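Local coordinates for protein amide synthase (Vibrio cholerae, PDB 1L5A) that condenses an aryl acyl group with a polyamine to form an amide bond in vibriobactin biosynthesis, as a stand-alone nonribosomal peptide synthetase condensation enzyme, at residues 360-365 with 376-381; 254-259 with 330-335. All coordinates share one frame; numbering follows the deposited sequence.

Interaction 1 of 2, residues 360-365 with 376-381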
ATOM      1  N   GLU A 360     -21.992  -6.256  28.446  1.00 56.60           N
ATOM      2  CA  GLU A 360     -22.384  -4.884  28.720  1.00 54.17           C
ATOM      3  C   GLU A 360     -23.418  -4.499  27.664  1.00 47.84           C
ATOM      4  O   GLU A 360     -23.212  -4.735  26.480  1.00 44.32           O
ATOM      5  CB  GLU A 360     -21.159  -3.977  28.660  1.00 60.56           C
ATOM      6  CG  GLU A 360     -21.234  -2.757  29.560  1.00 79.19           C
ATOM      7  CD  GLU A 360     -19.888  -2.037  29.693  1.00 93.44           C
ATOM      8  OE1 GLU A 360     -18.891  -2.704  30.066  1.00 91.16           O
ATOM      9  OE2 GLU A 360     -19.831  -0.808  29.428  1.00 98.07           O
ATOM     10  N   GLY A 361     -24.540  -3.928  28.091  1.00 40.23           N
ATOM     11  CA  GLY A 361     -25.577  -3.557  27.145  1.00 29.84           C
ATOM     12  C   GLY A 361     -26.246  -4.794  26.571  1.00 32.45           C
ATOM     13  O   GLY A 361     -26.384  -5.803  27.253  1.00 33.68           O
ATOM     14  N   ILE A 362     -26.706  -4.719  25.330  1.00 32.38           N
ATOM     15  CA  ILE A 362     -27.317  -5.876  24.711  1.00 30.85           C
ATOM     16  C   ILE A 362     -26.389  -6.316  23.573  1.00 36.63           C
ATOM     17  O   ILE A 362     -25.756  -5.494  22.909  1.00 38.75           O
ATOM     18  CB  ILE A 362     -28.711  -5.561  24.171  1.00 32.59           C
ATOM     19  CG1 ILE A 362     -29.385  -6.864  23.718  1.00 37.12           C
ATOM     20  CG2 ILE A 362     -28.610  -4.564  23.033  1.00 36.13           C
ATOM     21  CD1 ILE A 362     -30.786  -6.709  23.222  1.00 38.54           C
ATOM     22  N   ASN A 363     -26.306  -7.622  23.363  1.00 39.56           N
ATOM     23  CA  ASN A 363     -25.418  -8.203  22.362  1.00 37.19           C
ATOM     24  C   ASN A 363     -26.147  -9.220  21.460  1.00 40.58           C
ATOM     25  O   ASN A 363     -26.885 -10.088  21.945  1.00 42.85           O
ATOM     26  CB  ASN A 363     -24.277  -8.889  23.111  1.00 38.33           C
ATOM     27  CG  ASN A 363     -23.138  -9.315  22.212  1.00 52.42           C
ATOM     28  OD1 ASN A 363     -22.087  -8.661  22.173  1.00 63.66           O
ATOM     29  ND2 ASN A 363     -23.325 -10.421  21.491  1.00 48.82           N
ATOM     30  N   PHE A 364     -25.965  -9.093  20.149  1.00 32.83           N
ATOM     31  CA  PHE A 364     -26.566 -10.030  19.213  1.00 39.15           C
ATOM     32  C   PHE A 364     -25.405 -10.841  18.675  1.00 39.89           C
ATOM     33  O   PHE A 364     -24.447 -10.285  18.142  1.00 44.13           O
ATOM     34  CB  PHE A 364     -27.288  -9.299  18.074  1.00 41.04           C
ATOM     35  CG  PHE A 364     -28.403  -8.427  18.551  1.00 42.71           C
ATOM     36  CD1 PHE A 364     -28.264  -7.043  18.570  1.00 40.81           C
ATOM     37  CD2 PHE A 364     -29.558  -8.994  19.077  1.00 37.16           C
ATOM     38  CE1 PHE A 364     -29.256  -6.229  19.119  1.00 44.59           C
ATOM     39  CE2 PHE A 364     -30.554  -8.190  19.627  1.00 42.49           C
ATOM     40  CZ  PHE A 364     -30.403  -6.805  19.652  1.00 39.37           C
ATOM     41  N   THR A 365     -25.473 -12.152  18.838  1.00 36.88           N
ATOM     42  CA  THR A 365     -24.398 -12.998  18.368  1.00 37.20           C
ATOM     43  C   THR A 365     -24.863 -14.095  17.428  1.00 40.89           C
ATOM     44  O   THR A 365     -25.892 -14.731  17.630  1.00 38.93           O
ATOM     45  CB  THR A 365     -23.649 -13.612  19.540  1.00 30.49           C
ATOM     46  OG1 THR A 365     -22.718 -12.651  20.049  1.00 32.22           O
ATOM     47  CG2 THR A 365     -22.907 -14.863  19.107  1.00 40.83           C
ATOM     48  N   LEU A 376     -28.617 -17.719  16.738  1.00 46.00           N
ATOM     49  CA  LEU A 376     -28.587 -16.333  17.168  1.00 40.63           C
ATOM     50  C   LEU A 376     -28.716 -16.323  18.675  1.00 40.27           C
ATOM     51  O   LEU A 376     -29.626 -16.935  19.221  1.00 44.16           O
ATOM     52  CB  LEU A 376     -29.754 -15.548  16.570  1.00 37.48           C
ATOM     53  CG  LEU A 376     -30.068 -14.218  17.286  1.00 32.81           C
ATOM     54  CD1 LEU A 376     -28.862 -13.306  17.238  1.00 37.58           C
ATOM     55  CD2 LEU A 376     -31.253 -13.537  16.640  1.00 32.78           C
ATOM     56  N   ASP A 377     -27.798 -15.643  19.347  1.00 40.73           N
ATOM     57  CA  ASP A 377     -27.842 -15.553  20.795  1.00 37.24           C
ATOM     58  C   ASP A 377     -28.082 -14.106  21.170  1.00 42.95           C
ATOM     59  O   ASP A 377     -27.305 -13.233  20.778  1.00 41.23           O
ATOM     60  CB  ASP A 377     -26.523 -15.996  21.415  1.00 40.53           C
ATOM     61  CG  ASP A 377     -26.133 -17.399  21.022  1.00 46.27           C
ATOM     62  OD1 ASP A 377     -27.030 -18.262  20.908  1.00 44.74           O
ATOM     63  OD2 ASP A 377     -24.916 -17.639  20.847  1.00 53.30           O
ATOM     64  N   ILE A 378     -29.154 -13.854  21.921  1.00 40.47           N
ATOM     65  CA  ILE A 378     -29.467 -12.502  22.368  1.00 38.49           C
ATOM     66  C   ILE A 378     -29.109 -12.433  23.848  1.00 36.99           C
ATOM     67  O   ILE A 378     -29.819 -12.966  24.685  1.00 44.91           O
ATOM     68  CB  ILE A 378     -30.960 -12.179  22.187  1.00 39.82           C
ATOM     69  CG1 ILE A 378     -31.425 -12.605  20.791  1.00 44.07           C
ATOM     70  CG2 ILE A 378     -31.196 -10.694  22.369  1.00 36.38           C
ATOM     71  CD1 ILE A 378     -30.676 -11.953  19.675  1.00 52.40           C
ATOM     72  N   THR A 379     -28.002 -11.775  24.165  1.00 36.36           N
ATOM     73  CA  THR A 379     -27.534 -11.651  25.539  1.00 32.88           C
ATOM     74  C   THR A 379     -27.526 -10.208  26.046  1.00 38.78           C
ATOM     75  O   THR A 379     -27.074  -9.294  25.354  1.00 36.45           O
ATOM     76  CB  THR A 379     -26.118 -12.195  25.653  1.00 34.63           C
ATOM     77  OG1 THR A 379     -26.140 -13.594  25.361  1.00 45.81           O
ATOM     78  CG2 THR A 379     -25.551 -11.954  27.040  1.00 28.07           C
ATOM     79  N   ALA A 380     -28.021 -10.012  27.265  1.00 38.74           N
ATOM     80  CA  ALA A 380     -28.060  -8.686  27.858  1.00 34.98           C
ATOM     81  C   ALA A 380     -27.547  -8.726  29.279  1.00 35.30           C
ATOM     82  O   ALA A 380     -27.677  -9.734  29.963  1.00 38.16           O
ATOM     83  CB  ALA A 380     -29.477  -8.144  27.848  1.00 34.57           C
ATOM     84  N   ASP A 381     -26.939  -7.627  29.703  1.00 32.50           N
ATOM     85  CA  ASP A 381     -26.450  -7.491  31.061  1.00 34.70           C
ATOM     86  C   ASP A 381     -27.507  -6.624  31.743  1.00 34.14           C
ATOM     87  O   ASP A 381     -27.573  -5.415  31.518  1.00 33.53           O
ATOM     88  CB  ASP A 381     -25.098  -6.784  31.078  1.00 27.30           C
ATOM     89  CG  ASP A 381     -24.813  -6.113  32.408  1.00 37.39           C
ATOM     90  OD1 ASP A 381     -25.325  -6.602  33.442  1.00 33.66           O
ATOM     91  OD2 ASP A 381     -24.071  -5.102  32.418  1.00 30.45           O
TER
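An antiparallel beta hairpin brings Phe364 against Ile378 and Thr365 against Asp377, its strands 362-368 and 374-381 running at 163° to each other over the two segments. Asn363 and Thr379 form one hydrogen-bonded pair: Asn363 N donates to Thr379 O at 2.7 Å, and Thr379 N returns a bond to Asn363 O at 3.0 Å. Two residues on, Thr365 and Asp377 repeat this exchange, with Asp377 N to Thr365 O at 2.7 Å. At the other end Asp381 N reaches Gly361 O at 3.1 Å. Between these pairs sit the non-hydrogen-bonded pairs Ile362-Ala380 and Phe364-Ile378, whose side chains share one face. There Ile378 approaches the edge of the Phe364 ring, CD1 lying near the ring plane and CG2 standing 3.8 Å from CE2. With CG1 anti to the carbonyl carbon (chi1 -47°) and CG2 anti to the backbone N, both branches of Ile378 come to that edge. Ile362 runs side by side with Ile378, its CD1 4.1 Å from Ile378 CG2. Helix 387-409 packs on this face, Phe397 meeting the Phe364 ring edge-to-face. The opposite face is polar. Thr365 CG2 lies 3.8 Å from Asp377 OD2, an apolar branch beside a carboxylate whose other oxygen, OD1, takes a salt bridge from Arg367 and a hydrogen bond from Ser212. Asn363 ND2 makes a weak bond to Thr365 OG1 at 2.7 Å along its own strand. At the end of strand 374-381, Asp381 is held by Tyr201 and Ser384 at OD2 and by the backbone N of Ala383 and His207 at OD1. The alternation of pairs is that of any antiparallel hairpin; this one supplies the middle two strands of a four-stranded sheet, with helix 387-409 on its apolar face, consistent with the layered alpha/beta subdomains of condensation domains.

Interaction 2 of 2, residues 254-259 with 330-335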
ATOM      1  N   PRO A 254     -29.141   5.004  17.090  1.00 40.76           N
ATOM      2  CA  PRO A 254     -28.555   5.222  15.767  1.00 40.52           C
ATOM      3  C   PRO A 254     -27.303   4.394  15.489  1.00 38.27           C
ATOM      4  O   PRO A 254     -26.906   4.240  14.339  1.00 44.86           O
ATOM      5  CB  PRO A 254     -28.274   6.726  15.761  1.00 38.94           C
ATOM      6  CG  PRO A 254     -27.978   7.007  17.183  1.00 37.62           C
ATOM      7  CD  PRO A 254     -29.004   6.200  17.936  1.00 31.48           C
ATOM      8  N   TRP A 255     -26.687   3.850  16.530  1.00 38.81           N
ATOM      9  CA  TRP A 255     -25.474   3.080  16.326  1.00 33.31           C
ATOM     10  C   TRP A 255     -25.541   1.579  16.585  1.00 39.81           C
ATOM     11  O   TRP A 255     -26.303   1.115  17.438  1.00 43.39           O
ATOM     12  CB  TRP A 255     -24.374   3.671  17.177  1.00 28.66           C
ATOM     13  CG  TRP A 255     -24.100   5.112  16.896  1.00 40.45           C
ATOM     14  CD1 TRP A 255     -24.555   6.193  17.599  1.00 37.58           C
ATOM     15  CD2 TRP A 255     -23.206   5.627  15.902  1.00 40.21           C
ATOM     16  NE1 TRP A 255     -23.982   7.348  17.113  1.00 35.87           N
ATOM     17  CE2 TRP A 255     -23.151   7.026  16.072  1.00 38.50           C
ATOM     18  CE3 TRP A 255     -22.440   5.035  14.886  1.00 38.45           C
ATOM     19  CZ2 TRP A 255     -22.356   7.845  15.266  1.00 43.06           C
ATOM     20  CZ3 TRP A 255     -21.653   5.845  14.086  1.00 44.79           C
ATOM     21  CH2 TRP A 255     -21.615   7.237  14.283  1.00 44.70           C
ATOM     22  N   LEU A 256     -24.739   0.830  15.823  1.00 38.88           N
ATOM     23  CA  LEU A 256     -24.605  -0.623  15.974  1.00 31.86           C
ATOM     24  C   LEU A 256     -23.104  -0.824  16.105  1.00 31.46           C
ATOM     25  O   LEU A 256     -22.372  -0.437  15.211  1.00 36.63           O
ATOM     26  CB  LEU A 256     -25.067  -1.370  14.733  1.00 27.49           C
ATOM     27  CG  LEU A 256     -25.739  -2.736  14.930  1.00 37.42           C
ATOM     28  CD1 LEU A 256     -25.514  -3.573  13.673  1.00 30.20           C
ATOM     29  CD2 LEU A 256     -25.206  -3.461  16.159  1.00 22.40           C
ATOM     30  N   TRP A 257     -22.635  -1.413  17.201  1.00 33.96           N
ATOM     31  CA  TRP A 257     -21.207  -1.614  17.372  1.00 27.99           C
ATOM     32  C   TRP A 257     -20.771  -2.957  16.836  1.00 36.24           C
ATOM     33  O   TRP A 257     -21.483  -3.955  16.983  1.00 38.53           O
ATOM     34  CB  TRP A 257     -20.806  -1.480  18.833  1.00 34.84           C
ATOM     35  CG  TRP A 257     -20.910  -0.077  19.368  1.00 33.30           C
ATOM     36  CD1 TRP A 257     -22.043   0.564  19.783  1.00 29.88           C
ATOM     37  CD2 TRP A 257     -19.836   0.858  19.534  1.00 34.83           C
ATOM     38  NE1 TRP A 257     -21.740   1.839  20.200  1.00 27.35           N
ATOM     39  CE2 TRP A 257     -20.395   2.047  20.058  1.00 29.62           C
ATOM     40  CE3 TRP A 257     -18.454   0.807  19.291  1.00 31.53           C
ATOM     41  CZ2 TRP A 257     -19.623   3.178  20.349  1.00 33.10           C
ATOM     42  CZ3 TRP A 257     -17.679   1.936  19.584  1.00 36.74           C
ATOM     43  CH2 TRP A 257     -18.268   3.104  20.107  1.00 37.11           C
ATOM     44  N   LEU A 258     -19.589  -2.954  16.213  1.00 37.73           N
ATOM     45  CA  LEU A 258     -18.976  -4.125  15.585  1.00 35.22           C
ATOM     46  C   LEU A 258     -17.562  -4.367  16.048  1.00 32.96           C
ATOM     47  O   LEU A 258     -16.874  -3.451  16.514  1.00 35.71           O
ATOM     48  CB  LEU A 258     -18.824  -3.930  14.083  1.00 40.21           C
ATOM     49  CG  LEU A 258     -19.998  -3.663  13.187  1.00 50.93           C
ATOM     50  CD1 LEU A 258     -19.475  -3.320  11.818  1.00 49.27           C
ATOM     51  CD2 LEU A 258     -20.878  -4.895  13.149  1.00 53.00           C
ATOM     52  N   PRO A 259     -17.102  -5.613  15.912  1.00 27.52           N
ATOM     53  CA  PRO A 259     -15.730  -5.868  16.317  1.00 28.71           C
ATOM     54  C   PRO A 259     -14.962  -6.047  15.000  1.00 31.08           C
ATOM     55  O   PRO A 259     -15.326  -6.909  14.190  1.00 36.28           O
ATOM     56  CB  PRO A 259     -15.839  -7.168  17.123  1.00 20.32           C
ATOM     57  CG  PRO A 259     -16.856  -7.925  16.377  1.00 19.35           C
ATOM     58  CD  PRO A 259     -17.888  -6.863  15.920  1.00 21.79           C
ATOM     59  N   MET A 330     -20.557   0.650  24.248  1.00 37.44           N
ATOM     60  CA  MET A 330     -20.646  -0.050  22.965  1.00 36.42           C
ATOM     61  C   MET A 330     -21.845  -0.969  22.851  1.00 31.99           C
ATOM     62  O   MET A 330     -21.709  -2.182  22.788  1.00 36.93           O
ATOM     63  CB  MET A 330     -19.345  -0.800  22.690  1.00 29.77           C
ATOM     64  CG  MET A 330     -18.188   0.178  22.505  1.00 38.62           C
ATOM     65  SD  MET A 330     -16.544  -0.496  22.755  1.00 28.85           S
ATOM     66  CE  MET A 330     -15.593   0.996  23.261  1.00 25.38           C
ATOM     67  N   SER A 331     -23.030  -0.375  22.801  1.00 30.70           N
ATOM     68  CA  SER A 331     -24.252  -1.151  22.676  1.00 29.52           C
ATOM     69  C   SER A 331     -25.281  -0.374  21.874  1.00 23.61           C
ATOM     70  O   SER A 331     -25.347   0.837  21.959  1.00 27.73           O
ATOM     71  CB  SER A 331     -24.817  -1.467  24.062  1.00 28.87           C
ATOM     72  OG  SER A 331     -25.933  -2.329  23.950  1.00 39.50           O
ATOM     73  N   PRO A 332     -26.089  -1.062  21.068  1.00 22.01           N
ATOM     74  CA  PRO A 332     -26.124  -2.512  20.832  1.00 28.26           C
ATOM     75  C   PRO A 332     -24.870  -3.013  20.085  1.00 30.99           C
ATOM     76  O   PRO A 332     -24.242  -2.282  19.330  1.00 32.21           O
ATOM     77  CB  PRO A 332     -27.423  -2.703  20.042  1.00 28.18           C
ATOM     78  CG  PRO A 332     -27.561  -1.428  19.303  1.00 25.82           C
ATOM     79  CD  PRO A 332     -27.173  -0.385  20.348  1.00 18.59           C
ATOM     80  N   PHE A 333     -24.531  -4.276  20.293  1.00 34.68           N
ATOM     81  CA  PHE A 333     -23.323  -4.857  19.724  1.00 32.38           C
ATOM     82  C   PHE A 333     -23.597  -6.154  18.961  1.00 35.26           C
ATOM     83  O   PHE A 333     -24.391  -6.985  19.407  1.00 37.20           O
ATOM     84  CB  PHE A 333     -22.360  -5.139  20.880  1.00 28.86           C
ATOM     85  CG  PHE A 333     -20.944  -5.376  20.462  1.00 33.39           C
ATOM     86  CD1 PHE A 333     -20.007  -4.353  20.541  1.00 27.83           C
ATOM     87  CD2 PHE A 333     -20.540  -6.625  19.992  1.00 30.53           C
ATOM     88  CE1 PHE A 333     -18.675  -4.575  20.157  1.00 36.09           C
ATOM     89  CE2 PHE A 333     -19.214  -6.851  19.605  1.00 32.27           C
ATOM     90  CZ  PHE A 333     -18.282  -5.823  19.689  1.00 26.17           C
ATOM     91  N   ILE A 334     -22.947  -6.331  17.811  1.00 31.07           N
ATOM     92  CA  ILE A 334     -23.140  -7.564  17.054  1.00 32.78           C
ATOM     93  C   ILE A 334     -21.812  -8.320  16.880  1.00 28.79           C
ATOM     94  O   ILE A 334     -20.755  -7.731  16.700  1.00 32.29           O
ATOM     95  CB  ILE A 334     -23.842  -7.288  15.692  1.00 32.69           C
ATOM     96  CG1 ILE A 334     -24.146  -8.608  14.989  1.00 32.04           C
ATOM     97  CG2 ILE A 334     -22.982  -6.413  14.815  1.00 38.61           C
ATOM     98  CD1 ILE A 334     -25.053  -8.464  13.809  1.00 22.61           C
ATOM     99  N   ASN A 335     -21.878  -9.637  16.986  1.00 34.27           N
ATOM    100  CA  ASN A 335     -20.704 -10.507  16.894  1.00 33.46           C
ATOM    101  C   ASN A 335     -21.061 -11.646  15.982  1.00 36.02           C
ATOM    102  O   ASN A 335     -22.156 -12.215  16.092  1.00 41.96           O
ATOM    103  CB  ASN A 335     -20.389 -11.133  18.258  1.00 40.03           C
ATOM    104  CG  ASN A 335     -19.079 -10.672  18.842  1.00 46.26           C
ATOM    105  OD1 ASN A 335     -18.032 -10.819  18.222  1.00 43.77           O
ATOM    106  ND2 ASN A 335     -19.129 -10.119  20.054  1.00 49.29           N
TER
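Trp257 meets Met330, Pro332 and Phe333 where strand 255-260 comes alongside the start of strand 333-337, segments 255-259 and 333-335 running in broadly the same direction at 35° to each other. Backbone hydrogen bonds come first. Trp257 N donates to Pro332 O at 2.8 Å with a nearly straight N-H...O angle of 173°, and Ile334 N donates to Trp257 O at 2.9 Å. Trp257 therefore uses both its N-H and its carbonyl on residues flanking Phe333, the pattern of a parallel bridge, and no further bridge joins the segments. The aromatic contacts lie to one side of it. Met330 lays its CG over a face of the Trp257 indole in a CH-pi contact, 3.4 Å from the centroid of the six-membered ring. Its SD follows at an oblique 4.6 Å from the same centroid, a Met-aromatic contact. With CG anti to the carbonyl carbon (chi1 -65°), CG comes over the ring, and the extended chain carries SD on past it. Phe333 turns one ring face to the carbonyl of Trp257, whose O sits above the plane and off toward the rim. The far end of that ring meets Pro259, CZ standing 3.8 Å from Pro259 CB. Aliphatic contacts lie on the other side: Leu256 CD2 touches Ile334 CG2 at 3.9 Å, and Cys242 of helix 234-249 touches both Leu256 and Ile334. Leu256 CD2 also lies 3.5 Å from Pro332 O. Pro332 follows a cis peptide bond and brings its CD to 3.4 Å from Trp255 O. The indole NE1 of Trp255 turns elsewhere, to Pro192 O. The lone parallel bridge carries the four-stranded sheet over to the 255-260/277-282 strand pair, in a domain of the CoA-acyltransferase clan, consistent with its chloramphenicol acetyltransferase-like fold.

Overall arrangement
Both segments of interaction 2 precede those of interaction 1 in the sequence, and the centres of the two contacts lie about 10 Å apart on the same side of the chain's centre. They meet through strand 333-337, one of the two outer strands of a four-stranded mixed sheet, which lies next to strand 362-368 of the hairpin. Phe364 N approaches Phe333 O at 2.7 Å and Ile362 N approaches Ser331 OG at 2.9 Å, both probable hydrogen bonds. Strand 255-260 is thus tied, through 333-337, to the hairpin 362-368/374-381 and beyond it to strand 208-214. Interaction 1 is local and interaction 2 long-range; together they form one continuous part of the condensation fold.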